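Local coordinates for IroE protein (PDB 2GZS) that hydrolyses the trilactone siderophore enterobactin and its C-glucosylated derivatives, preferring the iron-free forms and tending to cut only once to leave linear trimers, at residues G144-S149 with N252-Q257; S167-S172 with L259-G264. All coordinates share one frame; numbering follows the deposited sequence.

Contact 1: residues G144-S149 with N252-Q257; sequences GLWGHS and NASFRQ. With DFP (diisopropyl phosphonate), chain B.
In the alpha/beta-hydrolase core of this esterase, the strand that delivers the nucleophile lies under the C-terminal helix, and Trp146 on strand 143-148 meets Ser254 and Phe255 on helix 247-262. The strand and helix segments run almost exactly antiparallel, with their axes 8.8 Å apart at closest approach. The indole is the main platform; with CG of Trp146 anti to the backbone N (chi1 172°), it is sent out from the strand toward the helix. Phe255 sets its CB over one face, 3.6 Å from the centroid of the six-membered ring, a CH-pi contact lying 19° off the ring normal; the closest carbon is CZ2 of Trp146, 3.4 Å from that CB. The phenyl ring itself leads away from the strand, toward Val54 and Arg57 of helix 51-57, so only the root of Phe255 rests on the indole. Ser254 comes instead at the edge of the indole. Its OG takes a weak, bent hydrogen bond from Trp146 NE1, 3.4 Å long with an N-H...O angle of 138°. The stronger partner of this hydroxyl is the carbonyl O of Met250, one helical turn back.

Two residues further along, the strand ends in what fits a nucleophile elbow, with Gly147, Ser149 and Gly151 supplying the GxSxG pattern. Ser149, an active-site residue with the strained positive phi expected there, is covalently bonded through OG to the phosphorus of diisopropyl phosphonate at 1.6 Å. Arg90 and the backbone N of Tyr150 also hydrogen-bond the inhibitor. Between platform and nucleophile stands His148: its CE1 lies 3.7 Å from C3 of one isopropyl arm, which sits at the imidazole edge. Phe251 packs edge-to-face with both His148 and Trp146, and the active-site His247 begins the same helix.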
ATOM      1  N   GLY A 144      -0.939   8.222  -1.059  1.00 10.49           N
ATOM      2  CA  GLY A 144      -0.424   7.169  -0.125  1.00  9.85           C
ATOM      3  C   GLY A 144      -0.373   5.839  -0.851  1.00  9.91           C
ATOM      4  O   GLY A 144      -0.865   5.586  -1.919  1.00  8.43           O
ATOM      5  N   LEU A 145       0.390   4.923  -0.172  1.00  9.71           N
ATOM      6  CA  LEU A 145       0.656   3.558  -0.653  1.00  9.93           C
ATOM      7  C   LEU A 145       0.393   2.588   0.502  1.00  6.77           C
ATOM      8  O   LEU A 145       0.915   2.876   1.593  1.00  9.10           O
ATOM      9  CB  LEU A 145       2.121   3.494  -1.134  1.00  8.86           C
ATOM     10  CG  LEU A 145       2.534   2.035  -1.593  1.00  8.83           C
ATOM     11  CD1 LEU A 145       1.834   1.666  -2.883  1.00 11.36           C
ATOM     12  CD2 LEU A 145       4.041   2.062  -1.787  1.00 11.45           C
ATOM     13  N   TRP A 146      -0.303   1.509   0.291  1.00  8.54           N
ATOM     14  CA  TRP A 146      -0.563   0.486   1.317  1.00  7.94           C
ATOM     15  C   TRP A 146      -0.285  -0.885   0.733  1.00  8.53           C
ATOM     16  O   TRP A 146      -0.588  -1.208  -0.402  1.00  8.67           O
ATOM     17  CB  TRP A 146      -2.092   0.556   1.730  1.00  8.58           C
ATOM     18  CG  TRP A 146      -2.479  -0.596   2.655  1.00  7.70           C
ATOM     19  CD1 TRP A 146      -2.411  -0.595   4.040  1.00  7.85           C
ATOM     20  CD2 TRP A 146      -2.973  -1.893   2.248  1.00  8.82           C
ATOM     21  NE1 TRP A 146      -2.837  -1.837   4.463  1.00  9.54           N
ATOM     22  CE2 TRP A 146      -3.190  -2.649   3.449  1.00  7.14           C
ATOM     23  CE3 TRP A 146      -3.245  -2.479   0.991  1.00  8.32           C
ATOM     24  CZ2 TRP A 146      -3.681  -3.977   3.395  1.00  8.37           C
ATOM     25  CZ3 TRP A 146      -3.741  -3.816   0.956  1.00  8.28           C
ATOM     26  CH2 TRP A 146      -3.939  -4.503   2.165  1.00  9.71           C
ATOM     27  N   GLY A 147       0.235  -1.755   1.665  1.00  9.50           N
ATOM     28  CA  GLY A 147       0.356  -3.180   1.343  1.00  8.92           C
ATOM     29  C   GLY A 147       0.522  -4.013   2.620  1.00  6.85           C
ATOM     30  O   GLY A 147       0.932  -3.454   3.624  1.00  8.98           O
ATOM     31  N   HIS A 148       0.164  -5.307   2.440  1.00  7.11           N
ATOM     32  CA  HIS A 148       0.220  -6.228   3.584  1.00 10.19           C
ATOM     33  C   HIS A 148       1.129  -7.425   3.272  1.00  7.38           C
ATOM     34  O   HIS A 148       1.082  -7.965   2.203  1.00  8.72           O
ATOM     35  CB  HIS A 148      -1.228  -6.739   3.852  1.00  9.75           C
ATOM     36  CG  HIS A 148      -1.355  -7.796   4.923  1.00 12.82           C
ATOM     37  ND1 HIS A 148      -1.358  -9.140   4.601  1.00 12.56           N
ATOM     38  CD2 HIS A 148      -1.477  -7.679   6.261  1.00 14.63           C
ATOM     39  CE1 HIS A 148      -1.493  -9.798   5.749  1.00 11.77           C
ATOM     40  NE2 HIS A 148      -1.565  -8.988   6.780  1.00 13.46           N
ATOM     41  N   SER A 149       1.873  -7.761   4.336  1.00  9.43           N
ATOM     42  CA  SER A 149       2.718  -9.004   4.265  1.00 10.80           C
ATOM     43  C   SER A 149       3.818  -8.764   3.230  1.00  9.73           C
ATOM     44  O   SER A 149       4.561  -7.804   3.467  1.00 10.24           O
ATOM     45  CB  SER A 149       1.825 -10.228   4.065  1.00 10.73           C
ATOM     46  OG  SER A 149       2.708 -11.413   4.304  1.00 11.56           O
ATOM     47  N   ASN A 252      -7.885  -6.967   6.521  1.00 10.41           N
ATOM     48  CA  ASN A 252      -9.050  -6.066   6.501  1.00 12.29           C
ATOM     49  C   ASN A 252      -8.802  -4.829   7.316  1.00 12.14           C
ATOM     50  O   ASN A 252      -9.009  -3.688   6.909  1.00 11.56           O
ATOM     51  CB  ASN A 252     -10.257  -6.769   7.157  1.00 13.60           C
ATOM     52  CG  ASN A 252     -10.926  -7.760   6.238  1.00 27.78           C
ATOM     53  OD1 ASN A 252     -10.573  -7.778   5.056  1.00 25.52           O
ATOM     54  ND2 ASN A 252     -11.840  -8.543   6.792  1.00 20.44           N
ATOM     55  N   ALA A 253      -8.387  -4.992   8.587  1.00 10.24           N
ATOM     56  CA  ALA A 253      -8.195  -3.869   9.476  1.00  8.43           C
ATOM     57  C   ALA A 253      -7.221  -2.847   8.945  1.00 10.55           C
ATOM     58  O   ALA A 253      -7.400  -1.622   9.036  1.00 10.51           O
ATOM     59  CB  ALA A 253      -7.688  -4.356  10.853  1.00 11.51           C
ATOM     60  N   SER A 254      -6.098  -3.354   8.432  1.00 10.89           N
ATOM     61  CA  SER A 254      -5.033  -2.424   8.028  1.00  9.71           C
ATOM     62  C   SER A 254      -5.463  -1.688   6.722  1.00  8.80           C
ATOM     63  O   SER A 254      -5.204  -0.487   6.720  1.00  9.98           O
ATOM     64  CB  SER A 254      -3.718  -3.212   7.903  1.00 11.19           C
ATOM     65  OG  SER A 254      -3.727  -4.103   6.814  1.00 12.02           O
ATOM     66  N   PHE A 255      -6.086  -2.394   5.785  1.00  8.54           N
ATOM     67  CA  PHE A 255      -6.423  -1.597   4.566  1.00 10.45           C
ATOM     68  C   PHE A 255      -7.543  -0.627   4.930  1.00 12.33           C
ATOM     69  O   PHE A 255      -7.553   0.499   4.431  1.00 11.24           O
ATOM     70  CB  PHE A 255      -6.756  -2.521   3.410  1.00 10.09           C
ATOM     71  CG  PHE A 255      -8.175  -2.844   3.047  1.00 10.30           C
ATOM     72  CD1 PHE A 255      -9.028  -1.916   2.382  1.00 13.41           C
ATOM     73  CD2 PHE A 255      -8.734  -4.086   3.312  1.00 12.64           C
ATOM     74  CE1 PHE A 255     -10.334  -2.239   2.050  1.00 12.99           C
ATOM     75  CE2 PHE A 255     -10.042  -4.389   3.014  1.00 15.43           C
ATOM     76  CZ  PHE A 255     -10.869  -3.468   2.368  1.00 11.98           C
ATOM     77  N   ARG A 256      -8.514  -1.072   5.731  1.00  9.52           N
ATOM     78  CA  ARG A 256      -9.639  -0.132   5.992  1.00 10.06           C
ATOM     79  C   ARG A 256      -9.170   1.000   6.836  1.00  9.22           C
ATOM     80  O   ARG A 256      -9.536   2.170   6.635  1.00 10.40           O
ATOM     81  CB  ARG A 256     -10.762  -0.946   6.649  1.00  9.63           C
ATOM     82  CG  ARG A 256     -11.429  -1.900   5.692  1.00 10.04           C
ATOM     83  CD  ARG A 256     -12.532  -2.649   6.467  1.00 24.40           C
ATOM     84  NE  ARG A 256     -12.828  -3.890   5.770  1.00 47.69           N
ATOM     85  CZ  ARG A 256     -14.031  -4.161   5.289  1.00 45.87           C
ATOM     86  NH1 ARG A 256     -14.954  -3.229   5.497  1.00 45.78           N
ATOM     87  NH2 ARG A 256     -14.186  -5.324   4.667  1.00 28.14           N
ATOM     88  N   GLN A 257      -8.322   0.794   7.844  1.00  9.29           N
ATOM     89  CA  GLN A 257      -7.852   1.872   8.681  1.00 10.74           C
ATOM     90  C   GLN A 257      -6.951   2.835   7.896  1.00  9.51           C
ATOM     91  O   GLN A 257      -6.975   4.025   8.143  1.00  9.98           O
ATOM     92  CB  GLN A 257      -7.179   1.346   9.979  1.00 10.25           C
ATOM     93  CG  GLN A 257      -6.759   2.499  10.902  1.00 12.37           C
ATOM     94  CD  GLN A 257      -7.977   3.229  11.476  1.00 13.40           C
ATOM     95  OE1 GLN A 257      -8.744   2.628  12.231  1.00 17.45           O
ATOM     96  NE2 GLN A 257      -8.202   4.487  11.125  1.00 14.82           N
TER
HETATM   97  C1  DFP B1189       0.760 -13.838   4.899  1.00 23.69           C
HETATM   98  C2  DFP B1189       0.870 -15.350   4.684  1.00 27.12           C
HETATM   99  C3  DFP B1189      -0.663 -13.394   5.202  1.00 29.44           C
HETATM  100  C1' DFP B1189       4.954 -13.585   3.232  1.00 18.54           C
HETATM  101  C2' DFP B1189       5.744 -12.649   4.099  1.00 26.22           C
HETATM  102  C3' DFP B1189       5.480 -15.035   3.501  1.00 29.73           C
HETATM  103  P   DFP B1189       2.498 -12.560   3.282  1.00 13.37           P
HETATM  104  O1P DFP B1189       1.142 -13.260   3.610  1.00 17.13           O
HETATM  105  O2P DFP B1189       3.616 -13.606   3.667  1.00 14.24           O
HETATM  106  O3P DFP B1189       2.597 -12.105   1.834  1.00 12.17           O

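Contact 2: residues S167-S172 with L259-G264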
ATOM      1  N   SER A 167       2.575   9.226   1.912  1.00 10.54           N
ATOM      2  CA  SER A 167       2.204   8.415   3.058  1.00 11.97           C
ATOM      3  C   SER A 167       2.389   6.924   2.724  1.00 10.48           C
ATOM      4  O   SER A 167       2.011   6.473   1.655  1.00 12.11           O
ATOM      5  CB  SER A 167       0.730   8.668   3.474  1.00 16.06           C
ATOM      6  OG  SER A 167       0.736   9.968   4.109  1.00 17.20           O
ATOM      7  N   TYR A 168       3.011   6.237   3.692  1.00  9.05           N
ATOM      8  CA  TYR A 168       3.388   4.824   3.420  1.00  9.26           C
ATOM      9  C   TYR A 168       2.781   3.941   4.515  1.00  9.24           C
ATOM     10  O   TYR A 168       3.254   4.110   5.686  1.00 12.90           O
ATOM     11  CB  TYR A 168       4.909   4.737   3.398  1.00  8.99           C
ATOM     12  CG  TYR A 168       5.547   5.457   2.201  1.00 10.08           C
ATOM     13  CD1 TYR A 168       5.977   4.804   1.085  1.00  8.32           C
ATOM     14  CD2 TYR A 168       5.661   6.862   2.291  1.00  9.79           C
ATOM     15  CE1 TYR A 168       6.536   5.480  -0.004  1.00 10.47           C
ATOM     16  CE2 TYR A 168       6.237   7.564   1.221  1.00  9.79           C
ATOM     17  CZ  TYR A 168       6.667   6.868   0.124  1.00 13.00           C
ATOM     18  OH  TYR A 168       7.232   7.568  -0.944  1.00 13.44           O
ATOM     19  N   TYR A 169       1.857   3.075   4.232  1.00  6.54           N
ATOM     20  CA  TYR A 169       1.208   2.251   5.247  1.00  7.91           C
ATOM     21  C   TYR A 169       1.661   0.782   5.015  1.00  8.38           C
ATOM     22  O   TYR A 169       1.273   0.106   4.077  1.00  8.79           O
ATOM     23  CB  TYR A 169      -0.297   2.326   5.042  1.00  8.66           C
ATOM     24  CG  TYR A 169      -0.931   3.686   5.271  1.00  9.43           C
ATOM     25  CD1 TYR A 169      -1.367   4.019   6.549  1.00 11.96           C
ATOM     26  CD2 TYR A 169      -1.078   4.581   4.212  1.00  9.59           C
ATOM     27  CE1 TYR A 169      -1.954   5.260   6.817  1.00 12.52           C
ATOM     28  CE2 TYR A 169      -1.688   5.803   4.471  1.00 12.66           C
ATOM     29  CZ  TYR A 169      -2.109   6.102   5.738  1.00 11.76           C
ATOM     30  OH  TYR A 169      -2.702   7.358   5.915  1.00 16.08           O
ATOM     31  N   SER A 170       2.541   0.385   5.929  1.00  8.90           N
ATOM     32  CA  SER A 170       3.200  -0.921   5.809  1.00  8.35           C
ATOM     33  C   SER A 170       2.557  -1.891   6.800  1.00  8.82           C
ATOM     34  O   SER A 170       2.826  -1.685   8.008  1.00  9.76           O
ATOM     35  CB  SER A 170       4.695  -0.777   6.134  1.00  8.97           C
ATOM     36  OG  SER A 170       5.278  -2.083   6.049  1.00  9.83           O
ATOM     37  N   ALA A 171       1.788  -2.811   6.282  1.00  7.64           N
ATOM     38  CA  ALA A 171       1.062  -3.723   7.196  1.00  8.71           C
ATOM     39  C   ALA A 171       1.689  -5.129   7.223  1.00 10.34           C
ATOM     40  O   ALA A 171       2.028  -5.664   6.186  1.00  9.36           O
ATOM     41  CB  ALA A 171      -0.387  -3.782   6.743  1.00  9.97           C
ATOM     42  N   SER A 172       1.843  -5.625   8.471  1.00  9.39           N
ATOM     43  CA  SER A 172       2.453  -6.952   8.719  1.00 10.44           C
ATOM     44  C   SER A 172       3.791  -7.221   8.004  1.00  8.61           C
ATOM     45  O   SER A 172       3.925  -8.354   7.511  1.00  9.68           O
ATOM     46  CB  SER A 172       1.479  -8.079   8.401  1.00 11.01           C
ATOM     47  OG  SER A 172       0.290  -7.860   9.210  1.00 13.90           O
ATOM     48  N   LEU A 259      -7.354   3.500   4.685  1.00  8.62           N
ATOM     49  CA  LEU A 259      -8.289   4.412   3.953  1.00  8.51           C
ATOM     50  C   LEU A 259      -8.890   5.449   4.887  1.00  9.41           C
ATOM     51  O   LEU A 259      -9.025   6.626   4.584  1.00 11.88           O
ATOM     52  CB  LEU A 259      -9.345   3.539   3.293  1.00  7.93           C
ATOM     53  CG  LEU A 259      -8.919   2.793   2.051  1.00  8.95           C
ATOM     54  CD1 LEU A 259      -9.878   1.678   1.649  1.00 11.49           C
ATOM     55  CD2 LEU A 259      -8.778   3.803   0.867  1.00 11.40           C
ATOM     56  N   LEU A 260      -9.321   4.996   6.061  1.00  9.41           N
ATOM     57  CA  LEU A 260      -9.963   5.950   6.995  1.00 11.11           C
ATOM     58  C   LEU A 260      -9.010   7.042   7.407  1.00 13.21           C
ATOM     59  O   LEU A 260      -9.329   8.243   7.532  1.00 12.77           O
ATOM     60  CB  LEU A 260     -10.510   5.182   8.206  1.00 12.75           C
ATOM     61  CG  LEU A 260     -11.725   4.318   7.897  1.00 13.73           C
ATOM     62  CD1 LEU A 260     -11.911   3.269   8.985  1.00 13.25           C
ATOM     63  CD2 LEU A 260     -13.014   5.142   7.794  1.00 17.06           C
ATOM     64  N   ASP A 261      -7.731   6.658   7.652  1.00 10.26           N
ATOM     65  CA  ASP A 261      -6.744   7.650   8.031  1.00 12.19           C
ATOM     66  C   ASP A 261      -6.511   8.684   6.918  1.00 13.41           C
ATOM     67  O   ASP A 261      -6.460   9.884   7.220  1.00 13.22           O
ATOM     68  CB  ASP A 261      -5.454   6.890   8.424  1.00 13.50           C
ATOM     69  CG  ASP A 261      -4.417   7.792   9.052  1.00 12.60           C
ATOM     70  OD1 ASP A 261      -4.602   8.507  10.068  1.00 15.25           O
ATOM     71  OD2 ASP A 261      -3.310   7.899   8.513  1.00 14.70           O
ATOM     72  N   ILE A 262      -6.359   8.193   5.660  1.00 11.78           N
ATOM     73  CA  ILE A 262      -6.044   9.169   4.598  1.00 11.76           C
ATOM     74  C   ILE A 262      -7.307  10.027   4.298  1.00 12.71           C
ATOM     75  O   ILE A 262      -7.075  11.131   3.781  1.00 14.68           O
ATOM     76  CB  ILE A 262      -5.463   8.460   3.363  1.00 12.88           C
ATOM     77  CG1 ILE A 262      -4.479   9.387   2.606  1.00 14.00           C
ATOM     78  CG2 ILE A 262      -6.538   7.879   2.457  1.00 13.30           C
ATOM     79  CD1 ILE A 262      -3.896   8.624   1.429  1.00 16.83           C
ATOM     80  N   SER A 263      -8.470   9.536   4.634  1.00 14.04           N
ATOM     81  CA  SER A 263      -9.697  10.374   4.464  1.00 12.59           C
ATOM     82  C   SER A 263      -9.738  11.453   5.522  1.00 19.20           C
ATOM     83  O   SER A 263     -10.654  12.309   5.429  1.00 19.97           O
ATOM     84  CB  SER A 263     -10.919   9.479   4.570  1.00 13.93           C
ATOM     85  OG  SER A 263     -11.273   9.232   5.937  1.00 15.15           O
ATOM     86  N   GLY A 264      -8.867  11.515   6.528  1.00 15.42           N
ATOM     87  CA  GLY A 264      -8.946  12.548   7.544  1.00 15.52           C
ATOM     88  C   GLY A 264      -9.487  12.189   8.897  1.00 22.03           C
ATOM     89  O   GLY A 264      -9.735  13.079   9.768  1.00 22.57           O
TER
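Tyr169 reaches from strand 167-171 to the last turn of helix 247-262, where its hydroxyl meets the carboxylate of Asp261. This bond is the tight spot: OH of Tyr169 donates to OD2 of Asp261 over 2.7 Å. The acceptor oxygen lies in the plane of the phenol at the ring edge, also 3.4 Å from CE1 of Tyr169. The carboxylate stands nearly upright against the ring, their planes 84° apart, and receives the donor on its anti side, 19° out of the carboxylate plane. Asp261 brings the group there by carrying CG opposite its own backbone N (chi1 -171°), which extends the short side chain off the helix toward the strand. Accepting such a short bond would be expected to stabilise the carboxylate in its charged form.

Ile262 touches more loosely. Its CB is 3.9 Å from OH of Tyr169, a contact at the end of the phenol. The strand belongs to the mixed sheet of the alpha/beta-hydrolase fold, between strands 143-148 and 198-203, and the phenol is flanked accordingly by Trp146 on one neighbour and by Ala200 and Met202 on the other. Tyr169 is buried, whereas Asp261 remains partly exposed, so the bond runs from a buried hydroxyl to a carboxylate that is partly exposed.

The solvent side is at the end of the helix, where Gly264 is exposed; Ser263 just before it is still buried. Ser263 OG bonds back to the carbonyl O of Leu260 at 2.7 Å. Gly264 then closes the helix in a Schellman motif, its phi being positive and its N 3.0 Å from the carbonyl O of Asp261.

Both contacts pin helix 247-262 to neighbouring parallel strands of one sheet, contact 1 through the middle of the helix and contact 2 through its last turn. The strands are themselves joined by probable backbone hydrogen bonds, Leu145 O to Tyr169 N and Ser149 N to Ala171 O, each 2.8 Å. Ser254 of contact 1 also packs its OG 3.4 Å from CB of Ala171, on the strand of contact 2. All touching residues of contact 1 are buried, and aromatic packing dominates beside the inhibitor-bearing serine. Contact 2 lies away from that site and reaches a partly exposed carboxylate, where a short polar bond does most of the work.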